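Local structure of antifreeze protein (Marinomonas primoryensis, 3P4G) at residues A54-V59 and T81-L86; V76-T81 and K95-T100; I239-S244 and V260-H265. The protein probably binds ice through ordered surface waters, as a hyperactive, calcium-dependent antifreeze protein built as a right-handed beta-helix. All blocks are in the same frame, centred on the assembly; numbering follows the deposited sequence. Where two conformers were deposited one is given.

Contact 1: residues A54-V59 and T81-L86; sequences AGDDKV and TGNDQL. With CA (calcium ion), chain F; CA (calcium ion), chain G; CA (calcium ion), chain E.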
loop_
_atom_site.group_PDB
_atom_site.type_symbol
_atom_site.label_atom_id
_atom_site.label_comp_id
_atom_site.label_asym_id
_atom_site.label_seq_id
_atom_site.Cartn_x
_atom_site.Cartn_y
_atom_site.Cartn_z
ATOM N N ALA A 54 -4.727 13.138 27.767
ATOM C CA ALA A 54 -4.427 11.804 28.323
ATOM C C ALA A 54 -5.694 10.984 28.591
ATOM O O ALA A 54 -6.839 11.500 28.596
ATOM C CB ALA A 54 -3.553 11.893 29.567
ATOM N N GLY A 55 -5.466 9.696 28.825
ATOM C CA GLY A 55 -6.592 8.802 29.037
ATOM C C GLY A 55 -6.949 8.091 27.750
ATOM O O GLY A 55 -6.569 8.513 26.652
ATOM N N ASP A 56 -7.704 7.022 27.895
ATOM C CA ASP A 56 -8.161 6.257 26.725
ATOM C C ASP A 56 -9.552 6.827 26.374
ATOM O O ASP A 56 -10.561 6.502 27.017
ATOM C CB ASP A 56 -8.269 4.787 27.112
ATOM C CG ASP A 56 -6.923 4.165 27.503
ATOM O OD1 ASP A 56 -5.855 4.708 27.138
ATOM O OD2 ASP A 56 -6.960 3.122 28.217
ATOM N N ASP A 57 -9.569 7.703 25.373
ATOM C CA ASP A 57 -10.730 8.557 25.084
ATOM C C ASP A 57 -11.484 8.006 23.887
ATOM O O ASP A 57 -10.894 7.462 22.951
ATOM C CB ASP A 57 -10.247 9.960 24.721
ATOM C CG ASP A 57 -9.381 10.580 25.817
ATOM O OD1 ASP A 57 -9.862 10.779 26.971
ATOM O OD2 ASP A 57 -8.217 10.879 25.526
ATOM N N LYS A 58 -12.786 8.239 23.872
ATOM C CA LYS A 58 -13.611 7.885 22.736
ATOM C C LYS A 58 -14.225 9.199 22.260
ATOM O O LYS A 58 -14.721 10.002 23.075
ATOM C CB LYS A 58 -14.758 6.931 23.117
ATOM C CG LYS A 58 -15.639 6.574 21.856
ATOM C CD LYS A 58 -16.446 5.273 22.080
ATOM C CE LYS A 58 -17.463 4.995 20.930
ATOM N NZ LYS A 58 -18.323 3.813 21.329
ATOM N N VAL A 59 -14.125 9.432 20.957
ATOM C CA VAL A 59 -14.719 10.610 20.298
ATOM C C VAL A 59 -15.549 10.136 19.084
ATOM O O VAL A 59 -15.082 9.320 18.273
ATOM C CB VAL A 59 -13.631 11.609 19.829
ATOM C CG1 VAL A 59 -14.313 12.710 19.011
ATOM C CG2 VAL A 59 -12.834 12.227 21.005
ATOM N N THR A 81 -2.142 11.127 24.144
ATOM C CA THR A 81 -1.609 9.889 24.702
ATOM C C THR A 81 -2.787 8.975 25.044
ATOM O O THR A 81 -3.934 9.426 25.216
ATOM C CB THR A 81 -0.720 10.112 25.959
ATOM O OG1 THR A 81 -1.469 10.690 27.044
ATOM C CG2 THR A 81 0.517 11.005 25.585
ATOM N N GLY A 82 -2.523 7.687 25.117
ATOM C CA GLY A 82 -3.622 6.769 25.434
ATOM C C GLY A 82 -4.034 5.921 24.252
ATOM O O GLY A 82 -3.696 6.233 23.100
ATOM N N ASN A 83 -4.780 4.860 24.559
ATOM C CA ASN A 83 -5.367 3.979 23.528
ATOM C C ASN A 83 -6.770 4.546 23.188
ATOM O O ASN A 83 -7.754 4.274 23.906
ATOM C CB ASN A 83 -5.527 2.553 24.098
ATOM C CG ASN A 83 -4.202 1.899 24.481
ATOM O OD1 ASN A 83 -3.127 2.161 23.902
ATOM N ND2 ASN A 83 -4.272 1.026 25.480
ATOM N N ASP A 84 -6.846 5.376 22.147
ATOM C CA ASP A 84 -8.046 6.204 21.861
ATOM C C ASP A 84 -8.870 5.655 20.724
ATOM O O ASP A 84 -8.325 4.962 19.851
ATOM C CB ASP A 84 -7.622 7.630 21.556
ATOM C CG ASP A 84 -6.780 8.239 22.681
ATOM O OD1 ASP A 84 -7.293 8.481 23.818
ATOM O OD2 ASP A 84 -5.576 8.471 22.467
ATOM N N GLN A 85 -10.162 5.998 20.700
ATOM C CA GLN A 85 -11.059 5.421 19.675
ATOM C C GLN A 85 -11.850 6.564 19.073
ATOM O O GLN A 85 -12.533 7.309 19.811
ATOM C CB GLN A 85 -11.995 4.448 20.347
ATOM C CG GLN A 85 -12.825 3.616 19.353
ATOM C CD GLN A 85 -13.640 2.542 20.065
ATOM O OE1 GLN A 85 -13.191 1.967 21.054
ATOM N NE2 GLN A 85 -14.847 2.283 19.565
ATOM N N LEU A 86 -11.721 6.728 17.765
ATOM C CA LEU A 86 -12.357 7.838 17.039
ATOM C C LEU A 86 -13.289 7.346 15.979
ATOM O O LEU A 86 -12.961 6.411 15.220
ATOM C CB LEU A 86 -11.271 8.769 16.452
ATOM C CG LEU A 86 -11.769 9.827 15.450
ATOM C CD1 LEU A 86 -12.732 10.800 16.172
ATOM C CD2 LEU A 86 -10.547 10.584 14.889
HETATM CA CA CA F . -6.096 10.142 24.899
HETATM CA CA CA G . -3.537 7.923 21.456
HETATM CA CA CA E . -8.824 12.421 28.216
HETATM O O HOH W 1 -2.539 8.750 28.575
HETATM O O HOH W 2 -6.993 0.876 26.760
#
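Ala-54 rests against Thr-81, its CB 3.5 Å from Thr-81 OG1, and a water links that hydroxyl to the backbone N of Gly-55. The carbonyl of Gly-55 turns to a calcium ion held between successive coils: Gly-55 O and Asp-57 OD2 bind it from one coil, Thr-81 O and Asp-84 OD1 from the next, and Leu-53 and Met-79 complete the six. A CB on Gly-82 would collide with Gly-55 O, and the backbone angles there already call for glycine. Asp-56 OD1 takes Asn-83 N at 2.8 Å from above the carboxylate plane (47° out of it). Asp-57 is the worked case of the calcium-bridged turns characteristic of this right-handed beta-helix. Having CG beside its backbone N (chi1 -57°) lets OD1 bind one calcium ion while OD2 binds the shared one, both at 2.3 Å. Asp-84 repeats this a coil later, its carboxylate 4° from parallel, and its OD1 also accepts Asp-57 N at 2.9 Å on the anti lone pair. A parallel ladder follows, with Gln-85 N bound to Asp-57 O and Val-59 N to Gln-85 O. The extended Lys-58 lies alongside Gln-85, while Val-59 CG1 meets Leu-86 CD1 at 3.8 Å in the interior. Strand 39-42 continues the ladder beyond Lys-58 and strand 104-107 beyond Leu-86, and Met-79 packs inside against both Val-59 and Leu-86.

Contact 2: residues V76-T81 and K95-T100; sequences VLDMGT and KIDAGT. With CA (calcium ion), chain G; CA (calcium ion), chain F; CA (calcium ion), chain H.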
loop_
_atom_site.group_PDB
_atom_site.type_symbol
_atom_site.label_atom_id
_atom_site.label_comp_id
_atom_site.label_asym_id
_atom_site.label_seq_id
_atom_site.Cartn_x
_atom_site.Cartn_y
_atom_site.Cartn_z
ATOM N N VAL A 76 -5.952 19.455 14.205
ATOM C CA VAL A 76 -7.249 19.976 14.607
ATOM C C VAL A 76 -7.863 19.067 15.686
ATOM O O VAL A 76 -8.368 19.560 16.727
ATOM C CB VAL A 76 -8.179 20.102 13.388
ATOM C CG1 VAL A 76 -9.584 20.512 13.811
ATOM C CG2 VAL A 76 -7.555 21.147 12.382
ATOM N N LEU A 77 -7.766 17.764 15.462
ATOM C CA LEU A 77 -8.331 16.797 16.387
ATOM C C LEU A 77 -7.159 15.949 16.903
ATOM O O LEU A 77 -6.470 15.317 16.105
ATOM C CB LEU A 77 -9.371 15.961 15.638
ATOM C CG LEU A 77 -9.971 14.743 16.297
ATOM C CD1 LEU A 77 -10.310 14.875 17.731
ATOM C CD2 LEU A 77 -11.252 14.424 15.494
ATOM N N ASP A 78 -6.936 15.985 18.223
ATOM C CA ASP A 78 -5.819 15.259 18.849
ATOM C C ASP A 78 -6.375 14.296 19.905
ATOM O O ASP A 78 -7.071 14.730 20.854
ATOM C CB ASP A 78 -4.820 16.306 19.408
ATOM C CG ASP A 78 -3.584 15.709 20.040
ATOM O OD1 ASP A 78 -3.386 14.487 20.081
ATOM O OD2 ASP A 78 -2.770 16.517 20.553
ATOM N N MET A 79 -6.134 13.006 19.700
ATOM C CA MET A 79 -6.687 11.961 20.606
ATOM C C MET A 79 -5.742 11.834 21.812
ATOM O O MET A 79 -6.116 11.295 22.869
ATOM C CB MET A 79 -6.858 10.624 19.887
ATOM C CG MET A 79 -7.817 10.708 18.675
ATOM S SD MET A 79 -9.511 11.255 19.106
ATOM C CE MET A 79 -10.179 9.863 20.047
ATOM N N GLY A 80 -4.543 12.378 21.649
ATOM C CA GLY A 80 -3.520 12.446 22.720
ATOM C C GLY A 80 -2.891 11.113 23.051
ATOM O O GLY A 80 -3.026 10.092 22.316
ATOM N N THR A 81 -2.142 11.127 24.144
ATOM C CA THR A 81 -1.609 9.889 24.702
ATOM C C THR A 81 -2.787 8.975 25.044
ATOM O O THR A 81 -3.934 9.426 25.216
ATOM C CB THR A 81 -0.720 10.112 25.959
ATOM O OG1 THR A 81 -1.469 10.690 27.044
ATOM C CG2 THR A 81 0.517 11.005 25.585
ATOM N N LYS A 95 -6.444 18.260 10.282
ATOM C CA LYS A 95 -5.524 17.185 10.629
ATOM C C LYS A 95 -5.952 16.391 11.870
ATOM O O LYS A 95 -6.350 16.968 12.861
ATOM C CB LYS A 95 -4.108 17.743 10.858
ATOM C CG LYS A 95 -3.103 16.662 11.350
ATOM C CD LYS A 95 -1.665 17.244 11.442
ATOM C CE LYS A 95 -0.745 16.139 11.940
ATOM N NZ LYS A 95 0.661 16.621 11.943
ATOM N N ILE A 96 -5.814 15.075 11.802
ATOM C CA ILE A 96 -6.040 14.190 12.972
ATOM C C ILE A 96 -4.692 13.657 13.435
ATOM O O ILE A 96 -3.860 13.208 12.626
ATOM C CB ILE A 96 -6.956 13.010 12.628
ATOM C CG1 ILE A 96 -8.400 13.509 12.329
ATOM C CG2 ILE A 96 -7.008 11.953 13.801
ATOM C CD1 ILE A 96 -9.268 12.390 11.729
ATOM N N ASP A 97 -4.470 13.717 14.748
ATOM C CA ASP A 97 -3.312 13.035 15.323
ATOM C C ASP A 97 -3.881 12.103 16.410
ATOM O O ASP A 97 -4.551 12.570 17.349
ATOM C CB ASP A 97 -2.399 14.072 15.952
ATOM C CG ASP A 97 -1.208 13.457 16.715
ATOM O OD1 ASP A 97 -0.906 12.236 16.579
ATOM O OD2 ASP A 97 -0.535 14.268 17.432
ATOM N N ALA A 98 -3.657 10.810 16.239
ATOM C CA ALA A 98 -4.098 9.830 17.242
ATOM C C ALA A 98 -3.092 9.725 18.410
ATOM O O ALA A 98 -3.415 9.176 19.466
ATOM C CB ALA A 98 -4.346 8.447 16.582
ATOM N N GLY A 99 -1.924 10.312 18.262
ATOM C CA GLY A 99 -0.881 10.284 19.282
ATOM C C GLY A 99 -0.271 8.929 19.596
ATOM O O GLY A 99 -0.462 7.908 18.890
ATOM N N THR A 100 0.486 8.923 20.662
ATOM C CA THR A 100 0.980 7.659 21.200
ATOM C C THR A 100 -0.205 6.756 21.616
ATOM O O THR A 100 -1.359 7.208 21.718
ATOM C CB THR A 100 1.935 7.865 22.389
ATOM O OG1 THR A 100 1.207 8.350 23.531
ATOM C CG2 THR A 100 3.060 8.858 22.059
HETATM CA CA CA G . -3.537 7.923 21.456
HETATM CA CA CA F . -6.096 10.142 24.899
HETATM CA CA CA H . -0.995 5.690 18.085
HETATM O O HOH W 3 -0.774 13.696 20.427
HETATM O O HOH W 4 -0.938 16.727 18.396
#
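Leu-77 and Ile-96 pair in a short parallel ladder made by three nearly straight backbone bonds: Leu-77 N to Lys-95 O, Asp-97 N to Leu-77 O and Met-79 N to Asp-97 O, the last at 2.9 Å. Calcium coordination takes over where the ladder ends. Gly-80 O, Ala-98 O and Thr-100 O all bind one ion, at 2.4, 2.4 and 2.3 Å, and Gly-82, Asp-84 and Asp-103 supply the rest of its shell. The charged pair is Asp-78 and Asp-97, lying side by side with Asp-78 OD1 3.9 Å from Asp-97 OD2. Two waters bridge the carboxylates, one of them holding Asp-78 OD2 only weakly, and probably ease their repulsion. Each aspartate has CG anti to its own N (chi1 -178° and 174°), a setting from which OD1 reaches the amide two residues on, Gly-80 or Gly-99, to close an Asx turn. Among the threonines, Thr-100 OG1 touches Thr-81 CG2 at 3.4 Å; threonines ranked side by side in this way probably form part of the ice-binding surface. Apolar packing faces inward, Leu-77 CB lying 4.2 Å from Ile-96 CG1. Strands 50-51 and 115-116 extend the ladder at its two edges, and Leu-86 of strand 85-88 meets Leu-77 and Ile-96 across the core.

Contact 3: residues I239-S244 and V260-H265; sequences IVRVQS and VLIVEH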
loop_
_atom_site.group_PDB
_atom_site.type_symbol
_atom_site.label_atom_id
_atom_site.label_comp_id
_atom_site.label_asym_id
_atom_site.label_seq_id
_atom_site.Cartn_x
_atom_site.Cartn_y
_atom_site.Cartn_z
ATOM N N ILE A 239 9.719 -13.284 -5.624
ATOM C CA ILE A 239 8.879 -13.915 -6.643
ATOM C C ILE A 239 7.890 -12.852 -7.173
ATOM O O ILE A 239 7.227 -12.141 -6.372
ATOM C CB ILE A 239 8.134 -15.185 -6.147
ATOM C CG1 ILE A 239 7.289 -15.703 -7.328
ATOM C CG2 ILE A 239 7.195 -14.887 -4.907
ATOM C CD1 ILE A 239 6.921 -17.224 -7.207
ATOM N N VAL A 240 7.849 -12.698 -8.481
ATOM C CA VAL A 240 6.942 -11.751 -9.135
ATOM C C VAL A 240 6.049 -12.554 -10.046
ATOM O O VAL A 240 6.540 -13.393 -10.831
ATOM C CB VAL A 240 7.729 -10.687 -9.938
ATOM C CG1 VAL A 240 6.781 -9.747 -10.714
ATOM C CG2 VAL A 240 8.636 -9.826 -8.983
ATOM N N ARG A 241 4.747 -12.305 -9.968
ATOM C CA ARG A 241 3.837 -12.978 -10.875
ATOM C C ARG A 241 2.964 -11.908 -11.551
ATOM O O ARG A 241 2.417 -11.040 -10.857
ATOM C CB ARG A 241 2.959 -13.956 -10.128
ATOM C CG ARG A 241 1.864 -14.636 -10.996
ATOM C CD ARG A 241 1.635 -16.040 -10.526
ATOM N NE ARG A 241 1.079 -16.035 -9.185
ATOM C CZ ARG A 241 -0.225 -15.863 -8.928
ATOM N NH1 ARG A 241 -1.062 -15.687 -9.946
ATOM N NH2 ARG A 241 -0.697 -15.843 -7.659
ATOM N N VAL A 242 2.874 -11.980 -12.869
ATOM C CA VAL A 242 2.004 -11.063 -13.653
ATOM C C VAL A 242 1.003 -11.927 -14.400
ATOM O O VAL A 242 1.367 -12.845 -15.170
ATOM C CB VAL A 242 2.772 -10.172 -14.666
ATOM C CG1 VAL A 242 1.788 -9.242 -15.479
ATOM C CG2 VAL A 242 3.877 -9.376 -13.970
ATOM N N GLN A 243 -0.280 -11.635 -14.203
ATOM C CA GLN A 243 -1.308 -12.514 -14.782
ATOM C C GLN A 243 -1.916 -12.095 -16.112
ATOM O O GLN A 243 -2.613 -12.900 -16.740
ATOM C CB GLN A 243 -2.426 -12.710 -13.740
ATOM C CG GLN A 243 -1.926 -13.288 -12.445
ATOM C CD GLN A 243 -3.058 -13.716 -11.559
ATOM O OE1 GLN A 243 -3.562 -12.930 -10.781
ATOM N NE2 GLN A 243 -3.456 -14.992 -11.654
ATOM N N SER A 244 -1.681 -10.851 -16.531
ATOM C CA SER A 244 -2.170 -10.355 -17.818
ATOM C C SER A 244 -1.015 -9.794 -18.648
ATOM O O SER A 244 0.142 -9.988 -18.291
ATOM C CB SER A 244 -3.292 -9.312 -17.626
ATOM O OG SER A 244 -4.319 -9.785 -16.740
ATOM N N VAL A 260 12.279 -15.305 -9.073
ATOM C CA VAL A 260 11.385 -16.022 -9.966
ATOM C C VAL A 260 10.422 -15.014 -10.593
ATOM O O VAL A 260 9.849 -14.152 -9.879
ATOM C CB VAL A 260 10.566 -17.115 -9.182
ATOM C CG1 VAL A 260 9.394 -17.602 -10.043
ATOM C CG2 VAL A 260 11.553 -18.250 -8.722
ATOM N N LEU A 261 10.235 -15.113 -11.909
ATOM C CA LEU A 261 9.200 -14.321 -12.591
ATOM C C LEU A 261 8.249 -15.277 -13.303
ATOM O O LEU A 261 8.649 -16.093 -14.121
ATOM C CB LEU A 261 9.842 -13.361 -13.607
ATOM C CG LEU A 261 8.815 -12.609 -14.475
ATOM C CD1 LEU A 261 7.920 -11.697 -13.611
ATOM C CD2 LEU A 261 9.629 -11.718 -15.443
ATOM N N ILE A 262 6.995 -15.205 -12.920
ATOM C CA ILE A 262 5.929 -15.937 -13.598
ATOM C C ILE A 262 5.082 -15.003 -14.406
ATOM O O ILE A 262 4.484 -14.072 -13.877
ATOM C CB ILE A 262 5.064 -16.713 -12.594
ATOM C CG1 ILE A 262 5.952 -17.743 -11.880
ATOM C CG2 ILE A 262 3.922 -17.541 -13.313
ATOM C CD1 ILE A 262 5.370 -18.168 -10.654
ATOM N N VAL A 263 5.013 -15.286 -15.707
ATOM C CA VAL A 263 4.250 -14.425 -16.618
ATOM C C VAL A 263 3.195 -15.292 -17.241
ATOM O O VAL A 263 3.496 -16.228 -18.004
ATOM C CB VAL A 263 5.184 -13.660 -17.620
ATOM C CG1 VAL A 263 6.399 -14.404 -17.888
ATOM C CG2 VAL A 263 4.538 -13.266 -18.897
ATOM N N GLU A 264 1.932 -14.961 -16.956
ATOM C CA GLU A 264 0.859 -15.853 -17.382
ATOM C C GLU A 264 0.269 -15.526 -18.775
ATOM O O GLU A 264 -0.546 -16.292 -19.290
ATOM C CB GLU A 264 -0.249 -15.871 -16.331
ATOM C CG GLU A 264 0.218 -16.331 -14.957
ATOM C CD GLU A 264 -0.931 -16.467 -13.945
ATOM O OE1 GLU A 264 -2.102 -16.304 -14.314
ATOM O OE2 GLU A 264 -0.663 -16.751 -12.753
ATOM N N HIS A 265 0.646 -14.380 -19.356
ATOM C CA HIS A 265 0.040 -13.909 -20.607
ATOM C C HIS A 265 1.154 -13.388 -21.560
ATOM O O HIS A 265 2.315 -13.836 -21.460
ATOM C CB HIS A 265 -1.078 -12.882 -20.243
ATOM C CG HIS A 265 -2.180 -12.836 -21.251
ATOM N ND1 HIS A 265 -2.052 -12.186 -22.467
ATOM C CD2 HIS A 265 -3.394 -13.438 -21.273
ATOM C CE1 HIS A 265 -3.159 -12.368 -23.179
ATOM N NE2 HIS A 265 -4.005 -13.083 -22.458
HETATM O O HOH W 5 -3.644 -15.346 -16.248
#
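Glu-264 leaves its backbone with CG beside the N (chi1 -59°) and runs extended, while Arg-241 bends at its second and third torsions (chi3 65°), bringing Arg-241 NH1 to Glu-264 OE2 at 3.0 Å. The two planes are nearly parallel (11°) but offset: NH1 comes to the syn side of OE2 from outside the carboxylate plane, and the single bond of this salt bridge is bent. Gln-243 lies alongside, its amide almost perpendicular to the carboxylate, and gives NE2 to Glu-264 OE1 at 3.3 Å. A water joins OE1 to Gln-243 O, so two side chains and solvent grip the carboxylate. Were this glutamate an alanine, Arg-241 NH1 and Gln-243 NE2, two donors 3.0 Å apart, would probably be left facing each other without their shared acceptor. Four backbone bonds zip strands 239-242 and 260-263 into the parallel coil-to-coil ladder of the beta-helix, away from the calcium-binding turns. Ile-239 CD1 touches Val-260 CG1 and Ile-262 CD1 on the Arg-241 face, and Val-240 CG1 meets Leu-261 CD1 on the other. Strands 220-223 and 279-282 continue the ladder; Ile-231 of strand 230-232 packs on Val-240 and Val-242 from within, and the ring of His-265 stacks with Phe-284.

All three contacts repeat a beta-helix theme, equivalent pieces of successive coils paired in parallel. All are partly buried and turn apolar side chains inward; the outer face is polar in contacts 1 and 2, with exposed threonine-bearing turns, but mostly aliphatic beside one salt bridge in contact 3, where no touching residue is fully exposed. Contacts 1 and 2 are neighbours, centres 9 Å apart; they share Thr-81 and two calcium ions, contact 2 leading into the metal-binding turns and contact 1 out of them, and oxygens gathered on metal dominate their polar chemistry. Contact 3 lies on the same run of strands as contact 1, about 45 Å away between centres, and joins its coils without calcium, by a longer ladder.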